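Local structure of acetyl-coa acetyltransferase (Zoogloea ramigera, 2WL6) at residues 311-317 / 336-342; 275-279 / 298-303; 172-176 / 228-232. The protein catalyses, as a biosynthetic thiolase, the Claisen condensation of two acetyl-CoA molecules to acetoacetyl-CoA, probably feeding polyhydroxybutyrate synthesis. The protein carries 2 engineered substitutions. All coordinates share one frame; numbering follows the deposited sequence.

Contact 1: 311-317 / 336-342; sequences DLVEAHE and IVNVNGG. Engineered in segment 311-317: H316 (natural residue Asn).
V313 and V337 start the contact as a single beta bridge on one edge of strand 312-315, whose other edge is paired with strand 372-379. V313 N donates to I336 O at 3.0 Å, and N338 N returns a bond to V313 O at 2.9 Å. Then the loop enters a type I turn, N338 to G341, and the N338 side chain carries the pairing on. Its OD1 accepts A315 N at 2.7 Å on an in-plane lone pair, while ND2 donates to A315 O at 2.9 Å, so the amide serves A315 much as a neighbouring peptide would. With CG anti to the carbonyl carbon (chi1 -60°), the amide reaches onward, past the point where the backbones part, and ND2 also meets E317 OE2 at 2.7 Å. That oxygen is approached on its anti side, 31° out of the carboxylate plane; E317 OE1 is held by S182. An alanine in place of N338 is likely to leave A315 N and O without their loop partners and E317 OE2 without its amide donor.

This end is buried and closely fitted, with E317 lying over the bare CA of G342. The other end is slacker, and D311, I336 and V339 there are partly exposed: V339 CG2 meets CD1 of the buried L312 at 3.8 Å, crossing it at about a right angle, and I336 CD1 only skirts D311 O at 4.0 Å. H316, engineered from the natural asparagine, points its side chain away from the loop and touches N348, engineered from histidine. The natural asparagine is implicated in stabilising the enolate intermediate, and this polar grip is consistent with the chain being held on both sides of it, through the A315 backbone and the E317 side chain.

Contact 2: 275-279 / 298-303; sequences IVSWA and KALERA
The carbonyl oxygen of A299 takes two donors: the helical N-H of A303, at 3.0 Å from A303 N, and, more loosely, the hydroxyl of S277, a weak bond with S277 OG 3.5 Å from A299 O. S277 reaches across from the strand because OG sits between its backbone N and carbonyl carbon (chi1 67°), a setting that also brings the hydroxyl beside the methyl group of A303. Small side chains make the close approach possible. A279 CB settles against the last turns of the helix, 4.3 Å from A299 CB and 3.6 Å from K298 CG, and V276 meets A303 CB through its CG2 branch.

Helix 292-303 is the connecting helix of a beta-alpha-beta crossover in the thiolase fold: it leads from strand 273-282 to strand 312-315, which runs parallel to it in the same sheet with two strands in between. The helix runs back over its first strand, the two short axes passing 6.8 Å apart at 148°. V276 and S277 form a classic beta bulge, both facing C388 on strand 383-390. W278 alternates to the opposite face of the sheet and packs on helix 91-104, so the strand here is sandwiched between two helices.

The outer margin is more polar. R302 lays its aliphatic arm along the strand, CD 3.7 Å from W278 O, and a bend at chi3 (-92°) turns the guanidinium off the line of that arm. K298 CD lies over one face of the guanidinium, displaced from its middle, while NH1 forms a salt bridge with D107 of the second subunit. D107 of that subunit also packs against W278.

Contact 3: 172-176 / 228-232; sequences RDEQD and MAKLR
R172 points across from the first turn of helix 172-191 to the C-terminal end of helix 225-230, within the long excursion between strands 111-118 and 250-260 that forms the loop domain of thiolases. Its guanidinium meets the loop after the short helix end-on: NH1 and NH2 both donate to L231 O, at 2.8 and 2.9 Å. NH1 comes nearly along the C=O axis, whereas NH2 approaches at a wider slant, and the oxygen lies somewhat out of the guanidinium plane. M228 O, which also takes the helical bond from L231 N, sits near that plane at the edge of the group, 2.6 Å from R172 NH2.

The same flat group is steadied from behind. D176, one helical turn further on, presents both carboxylate oxygens through their syn lone pairs to R172 NE. The bond to OD1 is the straighter (3.2 Å, 162°), and the salt-bridge partner OD2 is closer at 2.7 Å but tilted from the guanidinium plane. R172 gets there with CG opposite the main-chain N (chi1 172°) and a bend at chi2 (50°) that turns the chain forward along the helix, NE facing D176. D176 OD1 has a further, weak bond from N245. The guanidinium is thus caught between an acid on its own helix and a carbonyl beyond the end of the other; its positive charge is probably favoured by that carbonyl-rich helix end as well as by the aspartate.

Alongside this polar grip the helices touch through carbon. The M228 side chain, bent at chi2 and chi3, packs on A179 and V180 of helix 172-191, and its CB rests 4.0 Å from D176 CB. Next to it, D176 OD2 lies 3.5 Å from A229 CA.

Contact 1 is the core contact, with most of its residues buried; contacts 2 and 3 are partly buried and lie further from the centre of the chain. Contacts 1 and 2 belong to one sheet and follow each other in sequence, since helix 292-303 leads on to strand 312-315, yet their centres are 18 Å apart and they do not touch. Contact 3 belongs to the N-terminal thiolase domain and joins two helices away from that sheet. The chemistry follows the place: backbone-like amide bonding at the sheet edge, small apolar side chains under a helix beside a subunit interface, and an arginine between aspartate and carbonyl oxygens in the outlying loop domain.

Contact 1: 311-317 / 336-342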
loop_
_atom_site.group_PDB
_atom_site.type_symbol
_atom_site.label_atom_id
_atom_site.label_comp_id
_atom_site.label_asym_id
_atom_site.label_seq_id
_atom_site.Cartn_x
_atom_site.Cartn_y
_atom_site.Cartn_z
ATOM N N ASP A 311 -8.080 -17.453 -48.025
ATOM C CA ASP A 311 -6.728 -17.780 -48.392
ATOM C C ASP A 311 -5.827 -17.886 -47.190
ATOM O O ASP A 311 -4.855 -18.608 -47.225
ATOM C CB ASP A 311 -6.188 -16.739 -49.347
ATOM C CG ASP A 311 -6.613 -17.000 -50.756
ATOM O OD1 ASP A 311 -6.113 -18.001 -51.329
ATOM O OD2 ASP A 311 -7.442 -16.222 -51.288
ATOM N N LEU A 312 -6.152 -17.175 -46.119
ATOM C CA LEU A 312 -5.302 -17.164 -44.930
ATOM C C LEU A 312 -6.137 -16.821 -43.673
ATOM O O LEU A 312 -7.072 -16.037 -43.764
ATOM C CB LEU A 312 -4.171 -16.149 -45.157
ATOM C CG LEU A 312 -3.057 -15.968 -44.135
ATOM C CD1 LEU A 312 -2.165 -17.157 -44.057
ATOM C CD2 LEU A 312 -2.232 -14.783 -44.541
ATOM N N VAL A 313 -5.813 -17.405 -42.517
ATOM C CA VAL A 313 -6.594 -17.185 -41.271
ATOM C C VAL A 313 -5.720 -16.942 -40.042
ATOM O O VAL A 313 -4.691 -17.567 -39.887
ATOM C CB VAL A 313 -7.533 -18.393 -40.950
ATOM C CG1 VAL A 313 -8.032 -18.307 -39.531
ATOM C CG2 VAL A 313 -8.695 -18.486 -41.951
ATOM N N GLU A 314 -6.127 -16.017 -39.185
ATOM C CA GLU A 314 -5.409 -15.730 -37.943
ATOM C C GLU A 314 -6.432 -15.893 -36.845
ATOM O O GLU A 314 -7.418 -15.144 -36.814
ATOM C CB GLU A 314 -4.884 -14.280 -37.898
ATOM C CG GLU A 314 -3.492 -14.038 -38.435
ATOM C CD GLU A 314 -2.375 -14.592 -37.547
ATOM O OE1 GLU A 314 -2.523 -14.633 -36.309
ATOM O OE2 GLU A 314 -1.329 -14.998 -38.098
ATOM N N ALA A 315 -6.229 -16.855 -35.945
ATOM C CA ALA A 315 -7.188 -17.057 -34.863
ATOM C C ALA A 315 -6.472 -17.061 -33.516
ATOM O O ALA A 315 -5.490 -17.753 -33.350
ATOM C CB ALA A 315 -7.960 -18.328 -35.087
ATOM N N HIS A 316 -6.955 -16.262 -32.572
ATOM C CA HIS A 316 -6.298 -16.094 -31.265
ATOM C C HIS A 316 -6.080 -17.402 -30.506
ATOM O O HIS A 316 -7.016 -18.175 -30.264
ATOM C CB HIS A 316 -7.098 -15.126 -30.376
ATOM C CG HIS A 316 -6.287 -14.450 -29.306
ATOM N ND1 HIS A 316 -5.172 -13.684 -29.584
ATOM C CD2 HIS A 316 -6.464 -14.377 -27.959
ATOM C CE1 HIS A 316 -4.684 -13.192 -28.455
ATOM N NE2 HIS A 316 -5.452 -13.594 -27.454
ATOM N N GLU A 317 -4.834 -17.641 -30.123
ATOM C CA GLU A 317 -4.527 -18.768 -29.275
ATOM C C GLU A 317 -4.450 -18.353 -27.796
ATOM O O GLU A 317 -3.439 -18.592 -27.143
ATOM C CB GLU A 317 -3.208 -19.398 -29.713
ATOM C CG GLU A 317 -3.086 -19.616 -31.216
ATOM C CD GLU A 317 -1.693 -20.116 -31.609
ATOM O OE1 GLU A 317 -0.826 -20.142 -30.707
ATOM O OE2 GLU A 317 -1.476 -20.474 -32.798
ATOM N N ILE A 336 -3.451 -23.320 -42.971
ATOM C CA ILE A 336 -3.497 -21.873 -43.190
ATOM C C ILE A 336 -3.806 -21.021 -41.940
ATOM O O ILE A 336 -3.999 -19.809 -42.053
ATOM C CB ILE A 336 -4.460 -21.492 -44.342
ATOM C CG1 ILE A 336 -5.909 -21.641 -43.903
ATOM C CG2 ILE A 336 -4.201 -22.340 -45.577
ATOM C CD1 ILE A 336 -6.892 -21.221 -44.972
ATOM N N VAL A 337 -3.836 -21.647 -40.759
ATOM C CA VAL A 337 -4.136 -20.922 -39.504
ATOM C C VAL A 337 -2.923 -20.536 -38.677
ATOM O O VAL A 337 -2.147 -21.376 -38.252
ATOM C CB VAL A 337 -5.176 -21.647 -38.598
ATOM C CG1 VAL A 337 -5.385 -20.895 -37.261
ATOM C CG2 VAL A 337 -6.496 -21.758 -39.325
ATOM N N ASN A 338 -2.776 -19.241 -38.449
ATOM C CA ASN A 338 -1.635 -18.729 -37.738
ATOM C C ASN A 338 -0.376 -19.212 -38.397
ATOM O O ASN A 338 0.565 -19.620 -37.734
ATOM C CB ASN A 338 -1.691 -19.155 -36.300
ATOM C CG ASN A 338 -2.924 -18.651 -35.626
ATOM O OD1 ASN A 338 -3.771 -18.021 -36.267
ATOM N ND2 ASN A 338 -3.048 -18.919 -34.333
ATOM N N VAL A 339 -0.384 -19.138 -39.721
ATOM C CA VAL A 339 0.705 -19.571 -40.572
ATOM C C VAL A 339 2.105 -19.224 -40.046
ATOM O O VAL A 339 3.066 -19.909 -40.360
ATOM C CB VAL A 339 0.451 -19.040 -42.023
ATOM C CG1 VAL A 339 1.682 -18.428 -42.652
ATOM C CG2 VAL A 339 -0.129 -20.120 -42.885
ATOM N N ASN A 340 2.222 -18.181 -39.230
ATOM C CA ASN A 340 3.518 -17.738 -38.715
ATOM C C ASN A 340 3.646 -17.879 -37.218
ATOM O O ASN A 340 4.501 -17.257 -36.605
ATOM C CB ASN A 340 3.760 -16.279 -39.111
ATOM C CG ASN A 340 4.137 -16.151 -40.545
ATOM O OD1 ASN A 340 5.086 -16.794 -40.983
ATOM N ND2 ASN A 340 3.397 -15.355 -41.298
ATOM N N GLY A 341 2.787 -18.700 -36.635
ATOM C CA GLY A 341 2.780 -18.912 -35.186
ATOM C C GLY A 341 1.595 -18.157 -34.648
ATOM O O GLY A 341 1.002 -17.361 -35.385
ATOM N N GLY A 342 1.254 -18.400 -33.385
ATOM C CA GLY A 342 0.113 -17.763 -32.756
ATOM C C GLY A 342 0.469 -17.166 -31.399
ATOM O O GLY A 342 1.648 -17.057 -31.028
#

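Contact 2: 275-279 / 298-303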
loop_
_atom_site.group_PDB
_atom_site.type_symbol
_atom_site.label_atom_id
_atom_site.label_comp_id
_atom_site.label_asym_id
_atom_site.label_seq_id
_atom_site.Cartn_x
_atom_site.Cartn_y
_atom_site.Cartn_z
ATOM N N ILE A 275 -11.390 -3.571 -45.889
ATOM C CA ILE A 275 -12.330 -4.140 -44.947
ATOM C C ILE A 275 -13.607 -4.448 -45.696
ATOM O O ILE A 275 -14.309 -3.548 -46.140
ATOM C CB ILE A 275 -12.584 -3.236 -43.718
ATOM C CG1 ILE A 275 -11.303 -3.090 -42.901
ATOM C CG2 ILE A 275 -13.671 -3.833 -42.825
ATOM C CD1 ILE A 275 -11.314 -1.896 -41.992
ATOM N N VAL A 276 -13.882 -5.734 -45.866
ATOM C CA VAL A 276 -15.100 -6.164 -46.534
ATOM C C VAL A 276 -16.217 -6.465 -45.524
ATOM O O VAL A 276 -17.403 -6.341 -45.865
ATOM C CB VAL A 276 -14.839 -7.364 -47.418
ATOM C CG1 VAL A 276 -13.485 -7.940 -47.072
ATOM C CG2 VAL A 276 -15.958 -8.399 -47.251
ATOM N N SER A 277 -15.850 -6.852 -44.293
ATOM C CA SER A 277 -16.834 -6.866 -43.190
ATOM C C SER A 277 -16.307 -7.210 -41.793
ATOM O O SER A 277 -15.130 -7.396 -41.606
ATOM C CB SER A 277 -18.000 -7.765 -43.543
ATOM O OG SER A 277 -17.543 -9.088 -43.606
ATOM N N TRP A 278 -17.196 -7.269 -40.808
ATOM C CA TRP A 278 -16.830 -7.591 -39.417
ATOM C C TRP A 278 -18.067 -8.046 -38.645
ATOM O O TRP A 278 -19.180 -7.916 -39.120
ATOM C CB TRP A 278 -16.230 -6.369 -38.720
ATOM C CG TRP A 278 -17.271 -5.400 -38.322
ATOM C CD1 TRP A 278 -17.945 -4.546 -39.137
ATOM C CD2 TRP A 278 -17.792 -5.191 -37.006
ATOM N NE1 TRP A 278 -18.851 -3.820 -38.413
ATOM C CE2 TRP A 278 -18.777 -4.202 -37.101
ATOM C CE3 TRP A 278 -17.515 -5.744 -35.749
ATOM C CZ2 TRP A 278 -19.475 -3.752 -35.999
ATOM C CZ3 TRP A 278 -18.229 -5.298 -34.657
ATOM C CH2 TRP A 278 -19.184 -4.316 -34.786
ATOM N N ALA A 279 -17.883 -8.571 -37.447
ATOM C CA ALA A 279 -19.012 -8.968 -36.621
ATOM C C ALA A 279 -18.524 -9.219 -35.213
ATOM O O ALA A 279 -17.334 -9.461 -35.005
ATOM C CB ALA A 279 -19.653 -10.210 -37.178
ATOM N N LYS A 298 -20.689 -15.252 -38.624
ATOM C CA LYS A 298 -21.513 -14.078 -38.906
ATOM C C LYS A 298 -20.678 -13.076 -39.687
ATOM O O LYS A 298 -21.174 -12.346 -40.528
ATOM C CB LYS A 298 -22.057 -13.519 -37.588
ATOM C CG LYS A 298 -22.697 -12.140 -37.609
ATOM C CD LYS A 298 -23.711 -11.973 -38.733
ATOM C CE LYS A 298 -24.961 -12.850 -38.579
ATOM N NZ LYS A 298 -24.790 -14.168 -39.273
ATOM N N ALA A 299 -19.377 -13.084 -39.459
ATOM C CA ALA A 299 -18.506 -12.265 -40.268
ATOM C C ALA A 299 -18.637 -12.764 -41.689
ATOM O O ALA A 299 -19.044 -12.022 -42.561
ATOM C CB ALA A 299 -17.079 -12.360 -39.795
ATOM N N LEU A 300 -18.320 -14.033 -41.911
ATOM C CA LEU A 300 -18.259 -14.587 -43.282
ATOM C C LEU A 300 -19.557 -14.377 -44.041
ATOM O O LEU A 300 -19.561 -14.016 -45.226
ATOM C CB LEU A 300 -17.913 -16.075 -43.268
ATOM C CG LEU A 300 -16.467 -16.324 -42.864
ATOM C CD1 LEU A 300 -16.149 -17.792 -42.652
ATOM C CD2 LEU A 300 -15.577 -15.691 -43.929
ATOM N N GLU A 301 -20.663 -14.606 -43.342
ATOM C CA GLU A 301 -21.977 -14.433 -43.934
ATOM C C GLU A 301 -22.167 -12.983 -44.358
ATOM O O GLU A 301 -22.660 -12.719 -45.452
ATOM C CB GLU A 301 -23.070 -14.863 -42.972
ATOM C CG GLU A 301 -24.461 -14.514 -43.433
ATOM C CD GLU A 301 -25.465 -14.628 -42.298
ATOM O OE1 GLU A 301 -25.216 -15.407 -41.337
ATOM O OE2 GLU A 301 -26.496 -13.936 -42.362
ATOM N N ARG A 302 -21.752 -12.044 -43.508
ATOM C CA ARG A 302 -21.841 -10.625 -43.857
ATOM C C ARG A 302 -20.985 -10.315 -45.070
ATOM O O ARG A 302 -21.347 -9.463 -45.865
ATOM C CB ARG A 302 -21.422 -9.734 -42.686
ATOM C CG ARG A 302 -22.176 -8.421 -42.584
ATOM C CD ARG A 302 -22.285 -7.960 -41.143
ATOM N NE ARG A 302 -23.501 -8.429 -40.474
ATOM C CZ ARG A 302 -23.758 -8.230 -39.182
ATOM N NH1 ARG A 302 -22.870 -7.577 -38.421
ATOM N NH2 ARG A 302 -24.899 -8.678 -38.654
ATOM N N ALA A 303 -19.866 -11.015 -45.217
ATOM C CA ALA A 303 -18.983 -10.770 -46.343
ATOM C C ALA A 303 -19.438 -11.495 -47.604
ATOM O O ALA A 303 -18.969 -11.195 -48.697
ATOM C CB ALA A 303 -17.549 -11.156 -46.002
#

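Contact 3: 172-176 / 228-232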
loop_
_atom_site.group_PDB
_atom_site.type_symbol
_atom_site.label_atom_id
_atom_site.label_comp_id
_atom_site.label_asym_id
_atom_site.label_seq_id
_atom_site.Cartn_x
_atom_site.Cartn_y
_atom_site.Cartn_z
ATOM N N ARG A 172 -4.429 -33.831 -21.969
ATOM C CA ARG A 172 -3.275 -33.054 -21.580
ATOM C C ARG A 172 -2.283 -33.048 -22.752
ATOM O O ARG A 172 -1.769 -31.992 -23.148
ATOM C CB ARG A 172 -2.656 -33.619 -20.295
ATOM C CG ARG A 172 -1.346 -32.992 -19.921
ATOM C CD ARG A 172 -1.418 -31.480 -19.939
ATOM N NE ARG A 172 -0.086 -30.910 -20.090
ATOM C CZ ARG A 172 0.816 -30.898 -19.112
ATOM N NH1 ARG A 172 0.509 -31.404 -17.919
ATOM N NH2 ARG A 172 2.014 -30.370 -19.315
ATOM N N ASP A 173 -2.045 -34.221 -23.336
ATOM C CA ASP A 173 -1.063 -34.342 -24.419
ATOM C C ASP A 173 -1.540 -33.855 -25.790
ATOM O O ASP A 173 -0.755 -33.354 -26.570
ATOM C CB ASP A 173 -0.513 -35.762 -24.458
ATOM C CG ASP A 173 -0.026 -36.218 -23.080
ATOM O OD1 ASP A 173 0.682 -35.418 -22.400
ATOM O OD2 ASP A 173 -0.361 -37.362 -22.672
ATOM N N GLU A 174 -2.821 -33.985 -26.087
ATOM C CA GLU A 174 -3.378 -33.398 -27.300
ATOM C C GLU A 174 -3.097 -31.891 -27.461
ATOM O O GLU A 174 -2.897 -31.421 -28.582
ATOM C CB GLU A 174 -4.886 -33.630 -27.333
ATOM C CG GLU A 174 -5.525 -33.403 -28.686
ATOM C CD GLU A 174 -6.626 -34.412 -28.958
ATOM O OE1 GLU A 174 -6.789 -35.335 -28.119
ATOM O OE2 GLU A 174 -7.313 -34.289 -30.005
ATOM N N GLN A 175 -3.109 -31.143 -26.353
ATOM C CA GLN A 175 -3.045 -29.663 -26.375
ATOM C C GLN A 175 -1.630 -29.124 -26.377
ATOM O O GLN A 175 -1.352 -28.097 -26.991
ATOM C CB GLN A 175 -3.735 -29.053 -25.143
ATOM C CG GLN A 175 -5.186 -29.473 -24.830
ATOM C CD GLN A 175 -5.497 -29.385 -23.328
ATOM O OE1 GLN A 175 -4.963 -28.515 -22.618
ATOM N NE2 GLN A 175 -6.351 -30.295 -22.840
ATOM N N ASP A 176 -0.751 -29.815 -25.655
ATOM C CA ASP A 176 0.668 -29.441 -25.516
ATOM C C ASP A 176 1.422 -29.453 -26.834
ATOM O O ASP A 176 2.277 -28.613 -27.085
ATOM C CB ASP A 176 1.387 -30.394 -24.562
ATOM C CG ASP A 176 0.909 -30.268 -23.139
ATOM O OD1 ASP A 176 0.101 -29.355 -22.850
ATOM O OD2 ASP A 176 1.351 -31.086 -22.312
ATOM N N MET A 228 6.928 -28.903 -22.235
ATOM C CA MET A 228 5.506 -28.614 -22.048
ATOM C C MET A 228 4.867 -29.712 -21.197
ATOM O O MET A 228 4.301 -29.429 -20.137
ATOM C CB MET A 228 4.787 -28.565 -23.387
ATOM C CG MET A 228 5.415 -27.638 -24.396
ATOM S SD MET A 228 5.269 -25.928 -23.869
ATOM C CE MET A 228 3.500 -25.737 -23.631
ATOM N N ALA A 229 4.941 -30.959 -21.690
ATOM C CA ALA A 229 4.374 -32.163 -21.030
ATOM C C ALA A 229 4.803 -32.349 -19.573
ATOM O O ALA A 229 4.058 -32.904 -18.758
ATOM C CB ALA A 229 4.689 -33.434 -21.838
ATOM N N LYS A 230 6.021 -31.905 -19.274
ATOM C CA LYS A 230 6.568 -31.910 -17.932
ATOM C C LYS A 230 5.672 -31.077 -16.981
ATOM O O LYS A 230 5.410 -31.481 -15.837
ATOM C CB LYS A 230 7.982 -31.323 -18.012
ATOM C CG LYS A 230 8.999 -31.908 -17.060
ATOM C CD LYS A 230 8.898 -31.267 -15.681
ATOM C CE LYS A 230 9.292 -32.248 -14.572
ATOM N NZ LYS A 230 8.189 -33.213 -14.234
ATOM N N LEU A 231 5.178 -29.941 -17.481
ATOM C CA LEU A 231 4.514 -28.919 -16.658
ATOM C C LEU A 231 3.283 -29.418 -15.890
ATOM O O LEU A 231 2.479 -30.169 -16.435
ATOM C CB LEU A 231 4.132 -27.722 -17.532
ATOM C CG LEU A 231 5.283 -26.843 -18.015
ATOM C CD1 LEU A 231 4.940 -26.112 -19.324
ATOM C CD2 LEU A 231 5.628 -25.865 -16.908
ATOM N N ARG A 232 3.136 -28.963 -14.638
ATOM C CA ARG A 232 1.984 -29.282 -13.750
ATOM C C ARG A 232 0.748 -28.376 -13.972
ATOM O O ARG A 232 0.893 -27.204 -14.320
ATOM C CB ARG A 232 2.404 -29.179 -12.263
ATOM C CG ARG A 232 2.847 -30.489 -11.561
ATOM C CD ARG A 232 3.553 -30.186 -10.214
ATOM N NE ARG A 232 5.019 -30.290 -10.284
ATOM C CZ ARG A 232 5.867 -29.681 -9.453
ATOM N NH1 ARG A 232 5.404 -28.894 -8.490
ATOM N NH2 ARG A 232 7.182 -29.844 -9.589
#